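Local structure of peroxiredoxin 6 (Arenicola marina, 2V2G) at residues T196-M201 against R214-P219; F12-T17 against P97-E102. The protein probably reduces hydrogen peroxide and organic hydroperoxides with the help of thiols, as an antioxidant peroxidase of the Prx6 group of peroxiredoxins. The protein carries 1 engineered substitution. One frame throughout, in Å; residues are numbered along the deposited sequence.

Contact 1 of 2, residues T196-M201 against R214-P219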
loop_
_atom_site.group_PDB
_atom_site.type_symbol
_atom_site.label_atom_id
_atom_site.label_comp_id
_atom_site.label_asym_id
_atom_site.label_seq_id
_atom_site.Cartn_x
_atom_site.Cartn_y
_atom_site.Cartn_z
ATOM N N THR A 196 -25.861 10.572 -21.317
ATOM C CA THR A 196 -26.138 9.231 -21.780
ATOM C C THR A 196 -25.498 8.189 -20.853
ATOM O O THR A 196 -26.155 7.249 -20.399
ATOM C CB THR A 196 -25.629 9.052 -23.229
ATOM O OG1 THR A 196 -25.634 10.330 -23.897
ATOM C CG2 THR A 196 -26.531 8.063 -23.983
ATOM N N LEU A 197 -24.218 8.384 -20.575
ATOM C CA LEU A 197 -23.413 7.433 -19.820
ATOM C C LEU A 197 -23.845 7.317 -18.348
ATOM O O LEU A 197 -23.853 6.225 -17.782
ATOM C CB LEU A 197 -21.944 7.844 -19.912
ATOM C CG LEU A 197 -20.849 6.785 -19.859
ATOM C CD1 LEU A 197 -21.059 5.800 -20.964
ATOM C CD2 LEU A 197 -19.464 7.450 -19.980
ATOM N N PHE A 198 -24.187 8.448 -17.736
ATOM C CA PHE A 198 -24.492 8.522 -16.309
ATOM C C PHE A 198 -25.727 9.397 -16.113
ATOM O O PHE A 198 -25.650 10.512 -15.613
ATOM C CB PHE A 198 -23.304 9.126 -15.555
ATOM C CG PHE A 198 -22.001 8.408 -15.756
ATOM C CD1 PHE A 198 -21.821 7.112 -15.304
ATOM C CD2 PHE A 198 -20.927 9.043 -16.371
ATOM C CE1 PHE A 198 -20.611 6.446 -15.487
ATOM C CE2 PHE A 198 -19.716 8.366 -16.574
ATOM C CZ PHE A 198 -19.564 7.067 -16.128
ATOM N N PRO A 199 -26.890 8.885 -16.515
ATOM C CA PRO A 199 -28.112 9.688 -16.490
ATOM C C PRO A 199 -28.599 10.050 -15.068
ATOM O O PRO A 199 -29.347 11.004 -14.895
ATOM C CB PRO A 199 -29.113 8.800 -17.227
ATOM C CG PRO A 199 -28.604 7.415 -17.069
ATOM C CD PRO A 199 -27.105 7.518 -17.001
ATOM N N ASN A 200 -28.166 9.299 -14.066
ATOM C CA ASN A 200 -28.467 9.624 -12.668
ATOM C C ASN A 200 -27.333 10.357 -11.946
ATOM O O ASN A 200 -27.352 10.459 -10.731
ATOM C CB ASN A 200 -28.805 8.340 -11.899
ATOM C CG ASN A 200 -30.122 7.752 -12.337
ATOM O OD1 ASN A 200 -31.147 8.425 -12.341
ATOM N ND2 ASN A 200 -30.086 6.502 -12.756
ATOM N N MET A 201 -26.326 10.847 -12.674
ATOM C CA MET A 201 -25.195 11.511 -12.055
ATOM C C MET A 201 -25.681 12.687 -11.199
ATOM O O MET A 201 -26.589 13.396 -11.592
ATOM C CB MET A 201 -24.216 11.998 -13.149
ATOM C CG MET A 201 -22.931 12.655 -12.668
ATOM S SD MET A 201 -21.951 13.151 -14.113
ATOM C CE MET A 201 -22.876 14.557 -14.778
ATOM N N ARG A 214 -18.727 14.920 -8.921
ATOM C CA ARG A 214 -19.764 14.207 -9.638
ATOM C C ARG A 214 -19.822 12.744 -9.227
ATOM O O ARG A 214 -18.871 12.000 -9.418
ATOM C CB ARG A 214 -19.559 14.345 -11.179
ATOM C CG ARG A 214 -19.641 15.822 -11.632
ATOM C CD ARG A 214 -19.610 15.952 -13.176
ATOM N NE ARG A 214 -18.392 15.437 -13.715
ATOM C CZ ARG A 214 -18.130 15.285 -15.010
ATOM N NH1 ARG A 214 -19.037 15.601 -15.916
ATOM N NH2 ARG A 214 -16.973 14.792 -15.392
ATOM N N TYR A 215 -20.948 12.363 -8.662
ATOM C CA TYR A 215 -21.158 10.994 -8.187
ATOM C C TYR A 215 -22.044 10.264 -9.189
ATOM O O TYR A 215 -22.947 10.841 -9.802
ATOM C CB TYR A 215 -21.890 10.934 -6.867
ATOM C CG TYR A 215 -21.253 11.579 -5.655
ATOM C CD1 TYR A 215 -21.549 12.906 -5.343
ATOM C CD2 TYR A 215 -20.412 10.869 -4.795
ATOM C CE1 TYR A 215 -21.025 13.523 -4.213
ATOM C CE2 TYR A 215 -19.860 11.496 -3.643
ATOM C CZ TYR A 215 -20.198 12.823 -3.366
ATOM O OH TYR A 215 -19.686 13.500 -2.254
ATOM N N THR A 216 -21.875 8.958 -9.250
ATOM C CA THR A 216 -22.817 8.107 -9.970
ATOM C C THR A 216 -22.926 6.708 -9.296
ATOM O O THR A 216 -21.940 6.246 -8.723
ATOM C CB THR A 216 -22.381 7.963 -11.479
ATOM O OG1 THR A 216 -23.435 7.308 -12.221
ATOM C CG2 THR A 216 -21.006 7.204 -11.617
ATOM N N PRO A 217 -24.083 6.029 -9.374
ATOM C CA PRO A 217 -24.053 4.617 -8.936
ATOM C C PRO A 217 -22.957 3.818 -9.646
ATOM O O PRO A 217 -22.602 4.115 -10.802
ATOM C CB PRO A 217 -25.418 4.079 -9.358
ATOM C CG PRO A 217 -26.299 5.272 -9.480
ATOM C CD PRO A 217 -25.393 6.438 -9.886
ATOM N N GLN A 218 -22.400 2.808 -8.978
ATOM C CA GLN A 218 -21.384 2.023 -9.600
ATOM C C GLN A 218 -21.944 1.372 -10.870
ATOM O O GLN A 218 -22.990 0.701 -10.825
ATOM C CB GLN A 218 -20.860 0.978 -8.641
ATOM C CG GLN A 218 -19.915 -0.019 -9.303
ATOM C CD GLN A 218 -19.251 -0.937 -8.290
ATOM O OE1 GLN A 218 -19.129 -0.581 -7.102
ATOM N NE2 GLN A 218 -18.690 -2.037 -8.770
ATOM N N PRO A 219 -21.271 1.603 -12.015
ATOM C CA PRO A 219 -21.737 0.922 -13.246
ATOM C C PRO A 219 -21.575 -0.588 -13.184
ATOM O O PRO A 219 -20.604 -1.082 -12.603
ATOM C CB PRO A 219 -20.838 1.499 -14.352
ATOM C CG PRO A 219 -20.000 2.490 -13.749
ATOM C CD PRO A 219 -20.130 2.510 -12.254
HETATM O O HOH W 1 -25.916 7.406 -13.595
HETATM O O HOH W 2 -25.671 9.692 -8.230
#
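Thr216 OG1 lies 2.8 Å from a water oxygen, and that same water accepts a hydrogen bond from Asn200 N. This water bridges the two segments. OG1 also sits against the Phe198 ring, with Phe198 CD1 3.5 Å away. Both are reached because OG1 stands opposite the backbone N of Thr216 (chi1 -171°). The other branch, CG2, meets Phe198 CD1 and CE1 as well, so both branches of Thr216 reach the CD1-CE1 side of the ring, OG1 obliquely. The two side chains cross at about a right angle. Pro219 comes to the ring edge, near its plane, with its CG 4.4 Å from Phe198 CE1. Leu197 CG lies over one face of the ring, offset toward the rim.

Phe198 is where the chain leaves helix 191-197. It begins a type I beta turn that ends at Met201, closed by Met201 N bonding to Phe198 O at 3.0 Å. The turn leads into strand 202-203, which pairs antiparallel with strand 214-216 in the small sheet of the C-terminal region. At the end of the turn, Met201 CA makes a CH-O contact of 3.3 Å to Tyr215 O. A second water donates to Asn200 O and, weakly, to Tyr215 O.

The extended Met201 chain brings SD to 3.8 Å from Arg214 CD. The bend at chi3 (72°) then turns CE toward the same carbon and NH1. The methionine therefore packs mainly on the aliphatic part of the arginine. The charged end has its own partner: Arg214 NH2 bonds to Val189 O. Phe198 and Met201 both also touch Val185 of the adjacent strand 183-185. The ring of Tyr215 leads away, to Arg182 and to Leu87 of the second subunit.

Contact 2 of 2, residues F12-T17 against P97-E102; sequences FEADST and PIIADE
Phe12 presents the edge of its ring to the end of Ile99, with Phe12 CZ 3.7 Å from Ile99 CD1. The methyl lies near the ring plane, and the two side chains come from opposite directions. Ala14 CB meets the other branch of Ile99, at 3.6 Å from CG2. Ile99 can serve both because CG1 and CG2 diverge: CG2 stands opposite its backbone N, and CG1 opposite its carbonyl carbon (chi1 -66°).

The backbones join as antiparallel strands crossing at a steep angle, 113° between the short axes. Ala100 N bonds to Asp15 O at 2.8 Å, nearly straight at the hydrogen. Thr17 N bonds to Ile98 O at 3.0 Å. Between these bonds, Ser16 and Ile99 form a non-hydrogen-bonded pair, and Ser16 CA makes a CH-O contact to Ile98 O. A water links the other two backbone atoms of Asp15 and Ala100, accepting from Asp15 N and donating to Ala100 O.

Thr17 ends the pairing with its side chain. Its OG1 accepts from Ile98 N at 3.0 Å, so both polar backbone atoms of Ile98 are held by this one residue. OG1 sits between the backbone N and the carbonyl carbon (chi1 58°), while CG2 reaches toward Ile98 CB. With an alanine in place of Thr17, Ile98 N would probably lose its acceptor and a gap would open beside Ile98 CB.

Ser16 N bonds to Asp15 OD1, met on the anti side of the carboxylate. Ser16 OG turns to Gly19 O.

Both strands belong to the mixed sheet of the thioredoxin-like AhpC/TSA domain. Strand 98-100 runs parallel to strand 64-70, where the backbone of Ile99 hydrogen-bonds to Ala68 and Ser70. Strand 13-16 continues the sheet toward strand 21-22. Helix 74-88 touches Thr17 and Ile98 through His77, and Ala100 through Val74.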
loop_
_atom_site.group_PDB
_atom_site.type_symbol
_atom_site.label_atom_id
_atom_site.label_comp_id
_atom_site.label_asym_id
_atom_site.label_seq_id
_atom_site.Cartn_x
_atom_site.Cartn_y
_atom_site.Cartn_z
ATOM N N PHE A 12 10.946 -11.795 -15.972
ATOM C CA PHE A 12 12.030 -12.488 -15.302
ATOM C C PHE A 12 11.919 -14.003 -15.422
ATOM O O PHE A 12 10.801 -14.535 -15.612
ATOM C CB PHE A 12 12.161 -12.041 -13.831
ATOM C CG PHE A 12 10.981 -12.357 -12.969
ATOM C CD1 PHE A 12 10.816 -13.613 -12.426
ATOM C CD2 PHE A 12 10.016 -11.391 -12.693
ATOM C CE1 PHE A 12 9.742 -13.919 -11.603
ATOM C CE2 PHE A 12 8.912 -11.697 -11.878
ATOM C CZ PHE A 12 8.771 -12.960 -11.332
ATOM N N GLU A 13 13.079 -14.670 -15.309
ATOM C CA GLU A 13 13.214 -16.129 -15.243
ATOM C C GLU A 13 13.587 -16.432 -13.784
ATOM O O GLU A 13 14.579 -15.881 -13.281
ATOM C CB GLU A 13 14.288 -16.646 -16.233
ATOM C CG GLU A 13 13.963 -16.150 -17.611
ATOM C CD GLU A 13 14.795 -16.716 -18.736
ATOM O OE1 GLU A 13 15.303 -17.872 -18.609
ATOM O OE2 GLU A 13 14.901 -16.007 -19.786
ATOM N N ALA A 14 12.808 -17.274 -13.109
ATOM C CA ALA A 14 13.102 -17.647 -11.719
ATOM C C ALA A 14 12.798 -19.135 -11.482
ATOM O O ALA A 14 11.953 -19.701 -12.162
ATOM C CB ALA A 14 12.272 -16.817 -10.775
ATOM N N ASP A 15 13.471 -19.756 -10.513
ATOM C CA ASP A 15 13.015 -21.044 -10.003
ATOM C C ASP A 15 11.881 -20.831 -8.957
ATOM O O ASP A 15 11.696 -19.764 -8.323
ATOM C CB ASP A 15 14.121 -21.814 -9.305
ATOM C CG ASP A 15 13.981 -23.374 -9.440
ATOM O OD1 ASP A 15 12.901 -23.981 -9.777
ATOM O OD2 ASP A 15 15.014 -24.033 -9.183
ATOM N N SER A 16 11.106 -21.891 -8.808
ATOM C CA SER A 16 9.917 -21.860 -7.993
ATOM C C SER A 16 9.524 -23.259 -7.574
ATOM O O SER A 16 10.073 -24.244 -8.070
ATOM C CB SER A 16 8.764 -21.205 -8.768
ATOM O OG SER A 16 8.107 -22.113 -9.638
ATOM N N THR A 17 8.521 -23.321 -6.703
ATOM C CA THR A 17 7.876 -24.591 -6.329
ATOM C C THR A 17 7.166 -25.361 -7.454
ATOM O O THR A 17 6.837 -26.545 -7.282
ATOM C CB THR A 17 6.884 -24.355 -5.183
ATOM O OG1 THR A 17 5.926 -23.388 -5.602
ATOM C CG2 THR A 17 7.630 -23.936 -3.949
ATOM N N PRO A 97 2.215 -20.718 -6.612
ATOM C CA PRO A 97 3.673 -21.017 -6.526
ATOM C C PRO A 97 4.424 -20.049 -5.600
ATOM O O PRO A 97 3.918 -18.929 -5.326
ATOM C CB PRO A 97 4.166 -20.796 -7.961
ATOM C CG PRO A 97 2.938 -20.471 -8.816
ATOM C CD PRO A 97 1.862 -20.037 -7.874
ATOM N N ILE A 98 5.622 -20.460 -5.160
ATOM C CA ILE A 98 6.527 -19.561 -4.400
ATOM C C ILE A 98 7.854 -19.523 -5.148
ATOM O O ILE A 98 8.452 -20.580 -5.402
ATOM C CB ILE A 98 6.776 -20.036 -2.962
ATOM C CG1 ILE A 98 5.464 -20.460 -2.267
ATOM C CG2 ILE A 98 7.456 -18.907 -2.144
ATOM C CD1 ILE A 98 5.633 -20.907 -0.762
ATOM N N ILE A 99 8.287 -18.341 -5.542
ATOM C CA ILE A 99 9.534 -18.090 -6.258
ATOM C C ILE A 99 10.708 -18.095 -5.285
ATOM O O ILE A 99 10.564 -17.556 -4.149
ATOM C CB ILE A 99 9.466 -16.742 -6.948
ATOM C CG1 ILE A 99 8.419 -16.763 -8.044
ATOM C CG2 ILE A 99 10.903 -16.314 -7.489
ATOM C CD1 ILE A 99 8.057 -15.316 -8.538
ATOM N N ALA A 100 11.833 -18.675 -5.704
ATOM C CA ALA A 100 13.082 -18.708 -4.913
ATOM C C ALA A 100 14.069 -17.696 -5.464
ATOM O O ALA A 100 14.715 -18.012 -6.436
ATOM C CB ALA A 100 13.714 -20.096 -4.954
ATOM N N ASP A 101 14.241 -16.547 -4.816
ATOM C CA ASP A 101 15.120 -15.461 -5.313
ATOM C C ASP A 101 16.478 -15.470 -4.580
ATOM O O ASP A 101 16.930 -14.481 -3.935
ATOM C CB ASP A 101 14.405 -14.125 -5.121
ATOM C CG ASP A 101 15.182 -12.954 -5.699
ATOM O OD1 ASP A 101 15.791 -13.092 -6.827
ATOM O OD2 ASP A 101 15.168 -11.878 -5.044
ATOM N N GLU A 102 17.182 -16.591 -4.686
ATOM C CA GLU A 102 18.379 -16.773 -3.859
ATOM C C GLU A 102 19.519 -15.831 -4.195
ATOM O O GLU A 102 20.372 -15.566 -3.357
ATOM C CB GLU A 102 18.837 -18.224 -3.933
ATOM C CG GLU A 102 17.779 -19.266 -3.514
ATOM C CD GLU A 102 18.290 -20.661 -3.761
ATOM O OE1 GLU A 102 19.300 -21.063 -3.110
ATOM O OE2 GLU A 102 17.721 -21.337 -4.647
HETATM O O HOH W 3 15.163 -17.741 -8.966
#

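In the fold
The two contacts lie on opposite sides of the chain's centre. Their own centres are about 44 Å apart, and their nearest atoms are about 27 Å apart. They come in series: contact 2 closes before contact 1 opens. Contact 2 belongs to the seven-stranded mixed sheet of the thioredoxin-like AhpC/TSA domain. Its Ile98 side chain is about 9 Å from that of Ser45, the engineered residue at the predicted peroxidatic position. Contact 1 belongs to the separate four-stranded antiparallel sheet of the C-terminal part, away from that site. The contacts share no strand or helix. Each thus belongs to a different part of the peroxiredoxin, with helix 153-168 among the elements between them along the chain.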